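PDB 4PMQ: Tat-secreted protein Rv2525c from Mycobacterium tuberculosis, which may act as a peptidoglycan hydrolase with glycosidase activity, and cleaves p-nitrophenyl esters of various acyl chain lengths in vitro. Local coordinates for residues L8-A12 with G13-A17; Y115-Y118 with K119-V123; N195-K199 with P200-Q204. All blocks are in the same frame, centred on the assembly; numbering follows the deposited sequence.

Interaction 1: L8-A12 with G13-A17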
ATOM      1  N   LEU A   8       0.493   8.666   6.605  1.00  6.13           N
ATOM      2  CA  LEU A   8       1.494   9.118   5.636  1.00  6.30           C
ATOM      3  C   LEU A   8       2.133   7.935   4.961  1.00  9.13           C
ATOM      4  O   LEU A   8       2.340   6.913   5.609  1.00  7.11           O
ATOM      5  CB  LEU A   8       2.584   9.937   6.355  1.00  6.78           C
ATOM      6  CG  LEU A   8       2.107  11.171   7.136  1.00 10.42           C
ATOM      7  CD1 LEU A   8       3.291  11.882   7.770  1.00 11.09           C
ATOM      8  CD2 LEU A   8       1.261  12.130   6.245  1.00  9.29           C
ATOM      9  N   ASP A   9       2.518   8.097   3.691  1.00  7.13           N
ATOM     10  CA  ASP A   9       3.306   7.064   3.019  1.00  7.13           C
ATOM     11  C   ASP A   9       4.560   7.729   2.436  1.00  9.82           C
ATOM     12  O   ASP A   9       4.526   8.904   2.067  1.00  9.71           O
ATOM     13  CB  ASP A   9       2.508   6.264   1.983  1.00  7.74           C
ATOM     14  CG  ASP A   9       2.221   7.025   0.708  1.00 10.00           C
ATOM     15  OD1 ASP A   9       3.147   7.147  -0.126  1.00 11.12           O
ATOM     16  OD2 ASP A   9       1.079   7.488   0.545  1.00 11.48           O
ATOM     17  N   TYR A  10       5.678   6.996   2.404  1.00  7.61           N
ATOM     18  CA  TYR A  10       6.963   7.565   1.977  1.00  8.09           C
ATOM     19  C   TYR A  10       7.939   6.469   1.679  1.00 12.05           C
ATOM     20  O   TYR A  10       7.926   5.446   2.369  1.00 11.90           O
ATOM     21  CB  TYR A  10       7.548   8.479   3.076  1.00  8.17           C
ATOM     22  CG  TYR A  10       7.312   7.982   4.489  1.00  8.72           C
ATOM     23  CD1 TYR A  10       6.115   8.248   5.150  1.00 10.29           C
ATOM     24  CD2 TYR A  10       8.294   7.263   5.174  1.00  8.32           C
ATOM     25  CE1 TYR A  10       5.889   7.801   6.449  1.00  9.57           C
ATOM     26  CE2 TYR A  10       8.089   6.833   6.493  1.00  8.27           C
ATOM     27  CZ  TYR A  10       6.874   7.093   7.114  1.00 11.61           C
ATOM     28  OH  TYR A  10       6.603   6.688   8.390  1.00 10.12           O
ATOM     29  N   ALA A  11       8.792   6.692   0.677  1.00 11.17           N
ATOM     30  CA  ALA A  11       9.801   5.709   0.273  1.00 11.51           C
ATOM     31  C   ALA A  11      11.230   6.183   0.517  1.00 11.90           C
ATOM     32  O   ALA A  11      12.129   5.330   0.571  1.00 11.77           O
ATOM     33  CB  ALA A  11       9.638   5.403  -1.215  1.00 13.39           C
ATOM     34  N   ALA A  12      11.473   7.514   0.600  1.00 10.65           N
ATOM     35  CA  ALA A  12      12.836   8.051   0.615  1.00 11.69           C
ATOM     36  C   ALA A  12      13.609   7.868   1.915  1.00 16.14           C
ATOM     37  O   ALA A  12      14.824   8.022   1.911  1.00 15.68           O
ATOM     38  CB  ALA A  12      12.845   9.528   0.236  1.00 12.19           C
ATOM     39  N   GLY A  13      12.934   7.532   3.005  1.00 12.02           N
ATOM     40  CA  GLY A  13      13.627   7.396   4.277  1.00 11.95           C
ATOM     41  C   GLY A  13      12.718   6.942   5.395  1.00 13.26           C
ATOM     42  O   GLY A  13      11.526   6.691   5.186  1.00 11.78           O
ATOM     43  N   VAL A  14      13.306   6.773   6.574  1.00  9.92           N
ATOM     44  CA  VAL A  14      12.581   6.337   7.763  1.00  9.76           C
ATOM     45  C   VAL A  14      12.362   7.561   8.627  1.00 13.22           C
ATOM     46  O   VAL A  14      13.315   8.273   8.915  1.00 15.71           O
ATOM     47  CB  VAL A  14      13.348   5.220   8.523  1.00 13.42           C
ATOM     48  CG1 VAL A  14      12.638   4.847   9.819  1.00 12.17           C
ATOM     49  CG2 VAL A  14      13.535   3.987   7.634  1.00 13.44           C
ATOM     50  N   ILE A  15      11.130   7.790   9.069  1.00  8.63           N
ATOM     51  CA  ILE A  15      10.875   8.972   9.887  1.00  7.44           C
ATOM     52  C   ILE A  15      10.665   8.597  11.347  1.00 10.15           C
ATOM     53  O   ILE A  15       9.847   7.715  11.618  1.00  9.93           O
ATOM     54  CB  ILE A  15       9.650   9.758   9.347  1.00  9.11           C
ATOM     55  CG1 ILE A  15       9.853  10.204   7.888  1.00  9.35           C
ATOM     56  CG2 ILE A  15       9.271  10.968  10.262  1.00  9.87           C
ATOM     57  CD1 ILE A  15       8.518  10.586   7.203  1.00 10.43           C
ATOM     58  N   PRO A  16      11.325   9.292  12.315  1.00  9.64           N
ATOM     59  CA  PRO A  16      11.027   9.016  13.731  1.00  9.34           C
ATOM     60  C   PRO A  16       9.523   9.143  13.968  1.00 13.01           C
ATOM     61  O   PRO A  16       8.891  10.082  13.461  1.00 11.90           O
ATOM     62  CB  PRO A  16      11.840  10.085  14.482  1.00 11.24           C
ATOM     63  CG  PRO A  16      12.955  10.429  13.550  1.00 14.24           C
ATOM     64  CD  PRO A  16      12.334  10.358  12.178  1.00 10.31           C
ATOM     65  N   ALA A  17       8.921   8.174  14.671  1.00 10.97           N
ATOM     66  CA  ALA A  17       7.486   8.177  14.941  1.00 10.49           C
ATOM     67  C   ALA A  17       7.032   9.483  15.615  1.00 12.35           C
ATOM     68  O   ALA A  17       5.931   9.982  15.330  1.00 11.78           O
ATOM     69  CB  ALA A  17       7.131   6.997  15.827  1.00 11.79           C
TER
HETATM   70  O   HOH W   1       8.918   6.129   9.684  1.00  9.42           O
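Tyr10 CG sits between its own backbone N and carbonyl carbon (chi1 37°), turning the ring along the turn toward Ile15. Ile15 answers with CG1 beside its backbone N (chi1 -59°) and an extended outer bond, so that CD1 arrives over the middle of the ring. This CH-pi contact is nearly vertical: CD1 of Ile15 lies 3.6 Å from the Tyr10 ring centroid, only 2° off the normal. The rim of the same ring has other neighbours. Leu8 CB lies in its plane at one edge, and Gly13 O comes to 3.3 Å from Tyr10 CD2, also near the plane; this buried carbonyl has no polar partner in the model.

The contact folds up the loop that leaves strand 6-9 and leads into helix 17-22, a first beta-alpha connection as in TIM-barrel proteins. Val190 and Val192 of the neighbouring strand 190-197 pack on both Tyr10 and Ile15, while Ala11 lies near a bound tartrate. Pro16 takes the N-cap position of the helix. Past the hydroxyl end of the ring, one water spans the turn, 2.7 Å from Tyr10 OH and donating to Ile15 O at 2.7 Å.

Interaction 2: Y115-Y118 with K119-V123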
ATOM      1  N   TYR A 115      -9.054  -1.828 -19.395  1.00  9.31           N
ATOM      2  CA  TYR A 115      -9.779  -3.036 -19.004  1.00  9.22           C
ATOM      3  C   TYR A 115      -9.016  -4.294 -19.517  1.00 10.11           C
ATOM      4  O   TYR A 115      -8.955  -5.313 -18.819  1.00  9.82           O
ATOM      5  CB  TYR A 115     -11.215  -2.987 -19.548  1.00 10.84           C
ATOM      6  CG  TYR A 115     -12.023  -4.183 -19.118  1.00 14.84           C
ATOM      7  CD1 TYR A 115     -12.489  -4.298 -17.813  1.00 16.94           C
ATOM      8  CD2 TYR A 115     -12.370  -5.178 -20.029  1.00 16.89           C
ATOM      9  CE1 TYR A 115     -13.200  -5.425 -17.397  1.00 20.69           C
ATOM     10  CE2 TYR A 115     -13.128  -6.281 -19.641  1.00 18.55           C
ATOM     11  CZ  TYR A 115     -13.538  -6.404 -18.323  1.00 31.81           C
ATOM     12  OH  TYR A 115     -14.278  -7.494 -17.929  1.00 37.15           O
ATOM     13  N   GLU A 116      -8.388  -4.192 -20.704  1.00  8.33           N
ATOM     14  CA  GLU A 116      -7.604  -5.306 -21.238  1.00  6.97           C
ATOM     15  C   GLU A 116      -6.442  -5.664 -20.292  1.00 10.37           C
ATOM     16  O   GLU A 116      -6.195  -6.853 -20.054  1.00  9.49           O
ATOM     17  CB  GLU A 116      -7.082  -4.925 -22.643  1.00  8.39           C
ATOM     18  CG  GLU A 116      -6.196  -5.954 -23.306  1.00  9.77           C
ATOM     19  CD  GLU A 116      -4.736  -5.853 -22.900  1.00 20.77           C
ATOM     20  OE1 GLU A 116      -4.243  -4.712 -22.747  1.00 21.54           O
ATOM     21  OE2 GLU A 116      -4.071  -6.907 -22.759  1.00 12.86           O
ATOM     22  N   GLN A 117      -5.731  -4.647 -19.755  1.00  7.68           N
ATOM     23  CA  GLN A 117      -4.598  -4.897 -18.840  1.00  6.37           C
ATOM     24  C   GLN A 117      -5.105  -5.488 -17.543  1.00  7.98           C
ATOM     25  O   GLN A 117      -4.515  -6.419 -17.017  1.00  7.64           O
ATOM     26  CB  GLN A 117      -3.813  -3.604 -18.592  1.00  8.05           C
ATOM     27  CG  GLN A 117      -3.010  -3.225 -19.841  1.00  8.65           C
ATOM     28  CD  GLN A 117      -2.417  -1.841 -19.704  1.00 16.60           C
ATOM     29  OE1 GLN A 117      -3.022  -0.925 -19.125  1.00 11.45           O
ATOM     30  NE2 GLN A 117      -1.218  -1.678 -20.230  1.00 15.04           N
ATOM     31  N   TYR A 118      -6.225  -4.984 -17.061  1.00  6.50           N
ATOM     32  CA  TYR A 118      -6.828  -5.478 -15.815  1.00  6.06           C
ATOM     33  C   TYR A 118      -7.195  -6.965 -15.954  1.00  7.90           C
ATOM     34  O   TYR A 118      -6.740  -7.800 -15.156  1.00  7.73           O
ATOM     35  CB  TYR A 118      -8.066  -4.633 -15.484  1.00  6.93           C
ATOM     36  CG  TYR A 118      -8.876  -5.268 -14.363  1.00  6.31           C
ATOM     37  CD1 TYR A 118      -8.449  -5.195 -13.033  1.00  8.41           C
ATOM     38  CD2 TYR A 118     -10.051  -5.969 -14.633  1.00  6.48           C
ATOM     39  CE1 TYR A 118      -9.156  -5.837 -12.007  1.00  9.17           C
ATOM     40  CE2 TYR A 118     -10.756  -6.616 -13.621  1.00  7.34           C
ATOM     41  CZ  TYR A 118     -10.291  -6.566 -12.311  1.00 10.06           C
ATOM     42  OH  TYR A 118     -11.011  -7.178 -11.312  1.00  8.28           O
ATOM     43  N   LYS A 119      -8.007  -7.299 -16.969  1.00  6.06           N
ATOM     44  CA  LYS A 119      -8.465  -8.682 -17.147  1.00  6.62           C
ATOM     45  C   LYS A 119      -7.326  -9.650 -17.469  1.00  9.55           C
ATOM     46  O   LYS A 119      -7.324 -10.793 -16.982  1.00  9.90           O
ATOM     47  CB  LYS A 119      -9.534  -8.751 -18.244  1.00  8.97           C
ATOM     48  CG  LYS A 119     -10.225 -10.104 -18.368  1.00 25.62           C
ATOM     49  CD  LYS A 119     -11.247 -10.365 -17.228  1.00 33.08           C
ATOM     50  CE  LYS A 119     -11.508 -11.840 -16.982  1.00 39.18           C
ATOM     51  NZ  LYS A 119     -11.911 -12.567 -18.219  1.00 43.71           N
ATOM     52  N   ASN A 120      -6.392  -9.227 -18.313  1.00  7.13           N
ATOM     53  CA  ASN A 120      -5.343 -10.150 -18.745  1.00  5.89           C
ATOM     54  C   ASN A 120      -4.162 -10.273 -17.791  1.00  9.07           C
ATOM     55  O   ASN A 120      -3.498 -11.324 -17.796  1.00 10.63           O
ATOM     56  CB  ASN A 120      -4.834  -9.745 -20.118  1.00  5.86           C
ATOM     57  CG  ASN A 120      -5.859  -9.895 -21.230  1.00  7.18           C
ATOM     58  OD1 ASN A 120      -6.767 -10.733 -21.150  1.00  6.50           O
ATOM     59  ND2 ASN A 120      -5.638  -9.180 -22.362  1.00  6.38           N
ATOM     60  N   GLN A 121      -3.849  -9.207 -17.043  1.00  5.51           N
ATOM     61  CA  GLN A 121      -2.651  -9.223 -16.185  1.00  5.68           C
ATOM     62  C   GLN A 121      -2.965  -8.979 -14.696  1.00  9.62           C
ATOM     63  O   GLN A 121      -2.484  -9.717 -13.823  1.00  8.37           O
ATOM     64  CB  GLN A 121      -1.658  -8.159 -16.687  1.00  7.00           C
ATOM     65  CG  GLN A 121      -1.110  -8.500 -18.110  1.00 11.32           C
ATOM     66  CD  GLN A 121      -0.348  -7.368 -18.773  1.00 27.19           C
ATOM     67  OE1 GLN A 121      -0.942  -6.457 -19.365  1.00 19.22           O
ATOM     68  NE2 GLN A 121       0.996  -7.436 -18.766  1.00 21.64           N
ATOM     69  N   ILE A 122      -3.737  -7.934 -14.389  1.00  6.26           N
ATOM     70  CA  ILE A 122      -3.989  -7.582 -12.971  1.00  5.69           C
ATOM     71  C   ILE A 122      -4.848  -8.645 -12.254  1.00  8.49           C
ATOM     72  O   ILE A 122      -4.547  -8.952 -11.109  1.00  7.44           O
ATOM     73  CB  ILE A 122      -4.610  -6.169 -12.847  1.00  7.24           C
ATOM     74  CG1 ILE A 122      -3.599  -5.144 -13.393  1.00  7.85           C
ATOM     75  CG2 ILE A 122      -4.962  -5.877 -11.361  1.00  6.23           C
ATOM     76  CD1 ILE A 122      -4.199  -3.716 -13.582  1.00  9.75           C
ATOM     77  N   VAL A 123      -5.869  -9.205 -12.923  1.00  5.70           N
ATOM     78  CA  VAL A 123      -6.710 -10.235 -12.301  1.00  5.89           C
ATOM     79  C   VAL A 123      -5.794 -11.447 -11.897  1.00  8.74           C
ATOM     80  O   VAL A 123      -5.744 -11.757 -10.700  1.00  7.56           O
ATOM     81  CB  VAL A 123      -7.903 -10.640 -13.206  1.00  9.28           C
ATOM     82  CG1 VAL A 123      -8.553 -11.940 -12.737  1.00 10.46           C
ATOM     83  CG2 VAL A 123      -8.939  -9.512 -13.245  1.00  8.80           C
TER
HETATM   84  O   HOH W   2      -1.899  -7.824 -21.630  1.00 19.57           O
HETATM   85  O   HOH W   3       0.585  -4.135 -20.591  1.00 24.49           O
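The Tyr118 ring carries Val123 CG2 on one face, displaced from the centre toward the rim and 3.7 Å from the ring centroid, a CH-pi contact. Ile122 CG2 approaches obliquely, 3.9 Å from Tyr118 CD1, and the ring of Trp149 meets that of Tyr118 with planes at about 30°. These residues open helix 115-133, which links strands 105-108 and 138-142 in a beta-alpha-beta unit, and they include a wider pi-type turn. Tyr118 CG lies anti to the backbone N (chi1 169°), pointing the ring along the buried flank, where its OH bonds to Asp153.

The backbone records the widening. Lys119 and Asn120 still bond to the carbonyls four residues back, but Gln117 O accepts from two successive amides, Gln121 N at 2.9 Å and Ile122 N at 3.1 Å. Val123 N then reaches five residues back to Tyr118 O at 2.8 Å, and the same five-residue spacing brings the valine methyl over the ring.

On the exposed flank, Glu116 and Asn120 cross at about a right angle, carboxylate and amide planes 60° apart. Asn120 ND2 donates to Glu116 OE2 at 2.8 Å, meeting the oxygen on its anti side. The bend of the Glu116 chain at chi2 folds the carboxylate back over the following turn. Gln117 and Gln121 cross obliquely, and their far ends are tied outside the pair: Gln117 OE1 accepts from the backbone N of Ser114, Gln121 NE2 donates to Leu77 O. A water joins the two amides, accepting from Gln117 NE2 at 3.1 Å and donating to Gln121 OE1 at 3.0 Å.

Interaction 3: N195-K199 with P200-Q204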
ATOM      1  N   ASN A 195      -2.698  10.385   3.118  1.00  7.59           N
ATOM      2  CA  ASN A 195      -3.820   9.489   2.876  1.00  6.45           C
ATOM      3  C   ASN A 195      -4.882   9.716   3.923  1.00  9.77           C
ATOM      4  O   ASN A 195      -4.551   9.792   5.119  1.00  9.89           O
ATOM      5  CB  ASN A 195      -3.366   8.024   2.900  1.00  6.29           C
ATOM      6  CG  ASN A 195      -2.239   7.796   1.925  1.00  9.25           C
ATOM      7  OD1 ASN A 195      -2.487   7.634   0.733  1.00  8.02           O
ATOM      8  ND2 ASN A 195      -0.994   7.906   2.390  1.00  7.09           N
ATOM      9  N   GLN A 196      -6.154   9.731   3.507  1.00  6.67           N
ATOM     10  CA  GLN A 196      -7.302   9.845   4.423  1.00  7.36           C
ATOM     11  C   GLN A 196      -7.866   8.465   4.725  1.00 11.07           C
ATOM     12  O   GLN A 196      -8.029   7.645   3.821  1.00  8.94           O
ATOM     13  CB  GLN A 196      -8.392  10.713   3.787  1.00  9.13           C
ATOM     14  CG  GLN A 196      -7.970  12.175   3.693  1.00 19.61           C
ATOM     15  CD  GLN A 196      -9.079  13.120   3.284  1.00 38.61           C
ATOM     16  OE1 GLN A 196     -10.052  12.756   2.602  1.00 36.53           O
ATOM     17  NE2 GLN A 196      -8.923  14.375   3.666  1.00 26.43           N
ATOM     18  N   ILE A 197      -8.158   8.208   5.995  1.00  6.98           N
ATOM     19  CA  ILE A 197      -8.816   6.986   6.442  1.00  7.36           C
ATOM     20  C   ILE A 197     -10.339   7.193   6.249  1.00 10.94           C
ATOM     21  O   ILE A 197     -10.905   8.197   6.728  1.00 10.36           O
ATOM     22  CB  ILE A 197      -8.460   6.690   7.919  1.00  9.86           C
ATOM     23  CG1 ILE A 197      -6.938   6.473   8.100  1.00  8.39           C
ATOM     24  CG2 ILE A 197      -9.298   5.505   8.443  1.00  8.63           C
ATOM     25  CD1 ILE A 197      -6.530   6.544   9.623  1.00  8.57           C
ATOM     26  N   LEU A 198     -10.993   6.235   5.587  1.00  6.85           N
ATOM     27  CA  LEU A 198     -12.417   6.341   5.282  1.00  7.02           C
ATOM     28  C   LEU A 198     -13.304   5.374   6.031  1.00  9.31           C
ATOM     29  O   LEU A 198     -14.520   5.600   6.127  1.00  9.60           O
ATOM     30  CB  LEU A 198     -12.615   6.076   3.792  1.00  7.72           C
ATOM     31  CG  LEU A 198     -11.839   7.043   2.866  1.00 12.69           C
ATOM     32  CD1 LEU A 198     -11.775   6.484   1.476  1.00 14.44           C
ATOM     33  CD2 LEU A 198     -12.430   8.460   2.922  1.00 15.46           C
ATOM     34  N   LYS A 199     -12.727   4.247   6.454  1.00  7.02           N
ATOM     35  CA  LYS A 199     -13.482   3.211   7.160  1.00  7.43           C
ATOM     36  C   LYS A 199     -12.735   2.833   8.447  1.00  8.55           C
ATOM     37  O   LYS A 199     -11.489   2.862   8.469  1.00  9.13           O
ATOM     38  CB  LYS A 199     -13.700   1.989   6.256  1.00 10.99           C
ATOM     39  CG  LYS A 199     -14.524   2.313   5.000  1.00 12.82           C
ATOM     40  CD  LYS A 199     -14.817   1.096   4.130  1.00 14.23           C
ATOM     41  CE  LYS A 199     -15.512   1.479   2.817  1.00 23.87           C
ATOM     42  NZ  LYS A 199     -16.817   2.152   3.003  1.00 28.87           N
ATOM     43  N   PRO A 200     -13.473   2.476   9.515  1.00  7.44           N
ATOM     44  CA  PRO A 200     -12.796   2.205  10.805  1.00  7.89           C
ATOM     45  C   PRO A 200     -11.865   0.993  10.793  1.00 10.48           C
ATOM     46  O   PRO A 200     -10.867   1.010  11.514  1.00 10.82           O
ATOM     47  CB  PRO A 200     -13.939   2.031  11.807  1.00  9.13           C
ATOM     48  CG  PRO A 200     -15.198   1.796  10.974  1.00 14.07           C
ATOM     49  CD  PRO A 200     -14.951   2.487   9.645  1.00  9.30           C
ATOM     50  N   GLN A 201     -12.184  -0.037   9.986  1.00  7.72           N
ATOM     51  CA  GLN A 201     -11.317  -1.211   9.803  1.00  7.44           C
ATOM     52  C   GLN A 201     -10.620  -1.033   8.448  1.00  8.41           C
ATOM     53  O   GLN A 201     -11.239  -1.278   7.407  1.00  7.81           O
ATOM     54  CB  GLN A 201     -12.095  -2.529   9.878  1.00  8.36           C
ATOM     55  CG  GLN A 201     -12.525  -2.874  11.317  1.00 10.94           C
ATOM     56  CD  GLN A 201     -11.313  -3.160  12.185  1.00 16.59           C
ATOM     57  OE1 GLN A 201     -10.397  -3.885  11.786  1.00 16.50           O
ATOM     58  NE2 GLN A 201     -11.296  -2.610  13.381  1.00 16.98           N
ATOM     59  N   PHE A 202      -9.384  -0.525   8.449  1.00  5.18           N
ATOM     60  CA  PHE A 202      -8.717  -0.131   7.200  1.00  5.43           C
ATOM     61  C   PHE A 202      -7.423  -0.894   6.946  1.00  8.00           C
ATOM     62  O   PHE A 202      -6.693  -0.517   6.041  1.00  6.09           O
ATOM     63  CB  PHE A 202      -8.443   1.389   7.207  1.00  7.34           C
ATOM     64  CG  PHE A 202      -7.681   1.891   8.415  1.00  6.26           C
ATOM     65  CD1 PHE A 202      -6.286   1.925   8.418  1.00  7.51           C
ATOM     66  CD2 PHE A 202      -8.357   2.357   9.542  1.00  6.83           C
ATOM     67  CE1 PHE A 202      -5.581   2.415   9.536  1.00  7.47           C
ATOM     68  CE2 PHE A 202      -7.654   2.870  10.639  1.00  9.64           C
ATOM     69  CZ  PHE A 202      -6.272   2.884  10.637  1.00  7.35           C
ATOM     70  N   GLY A 203      -7.137  -1.927   7.751  1.00  5.48           N
ATOM     71  CA  GLY A 203      -5.945  -2.730   7.528  1.00  6.43           C
ATOM     72  C   GLY A 203      -4.833  -2.482   8.526  1.00 10.46           C
ATOM     73  O   GLY A 203      -3.715  -2.973   8.343  1.00  8.94           O
ATOM     74  N   GLN A 204      -5.141  -1.728   9.602  1.00  7.20           N
ATOM     75  CA  GLN A 204      -4.185  -1.439  10.659  1.00  7.30           C
ATOM     76  C   GLN A 204      -3.670  -2.716  11.291  1.00  8.59           C
ATOM     77  O   GLN A 204      -4.421  -3.680  11.464  1.00  8.63           O
ATOM     78  CB  GLN A 204      -4.802  -0.546  11.752  1.00  8.01           C
ATOM     79  CG  GLN A 204      -6.028  -1.141  12.512  1.00  5.91           C
ATOM     80  CD  GLN A 204      -7.325  -0.666  11.891  1.00 12.58           C
ATOM     81  OE1 GLN A 204      -7.522  -0.769  10.674  1.00  7.88           O
ATOM     82  NE2 GLN A 204      -8.265  -0.187  12.715  1.00 10.68           N
TER
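Where strand 190-197 ends, the chain turns at Lys199-Pro200 and doubles back into the C-terminal tail, laying Phe202 against Ile197 of the strand. Phe202 CG, held between its backbone N and carbonyl carbon (chi1 54°), swings the ring toward the strand. Ile197 brings both branches to the ring: CG2 touches the rim at CD2 of Phe202, 3.5 Å away, while CD1 stands over one face, 4.2 Å from the centroid and 26° off the normal. Gln204 OE1 lies over the centre of the opposite face, 3.3 Å above the plane, sandwiching the phenyl between methyl and amide oxygen. Lys199 O meets the ring edge, 3.3 Å from Phe202 CD2.

The Gln204 amide is pinned at both ends by the backbone of the turn. Its NE2 donates to Pro200 O at 3.1 Å, almost straight at 170°, and its OE1 accepts from Phe202 N at 2.9 Å; both bonds lie in the planes of the accepting carbonyls.

Phe202 also packs on Leu7, Val63 and Leu177, from three strands of the curled sheet, and its carbonyl bonds to Tyr106 OH. The tail thus covers the end of a TIM-barrel-like sheet where the parallel strands begin.

Overall arrangement
Interactions 1 and 3 share a pair of neighbouring antiparallel strands, 6-9 and 190-197, but leave it at opposite ends, their centres 18 Å apart; a probable hydrogen bond from Asn195 ND2 to Asp9 OD2 (2.8 Å) joins the two segments directly. One follows the first strand into its helix, the other follows the last strand into the tail, and in both an isoleucine CD1 lies over an aromatic face. Interaction 1 is largely buried, while interaction 3 mixes buried and exposed residues. Interaction 2 stands apart, its centre about 31 Å from that of interaction 1, across the chain's centre. There, on an outer helix, backbone bonds dominate, one flank being apolar and the other polar and watered.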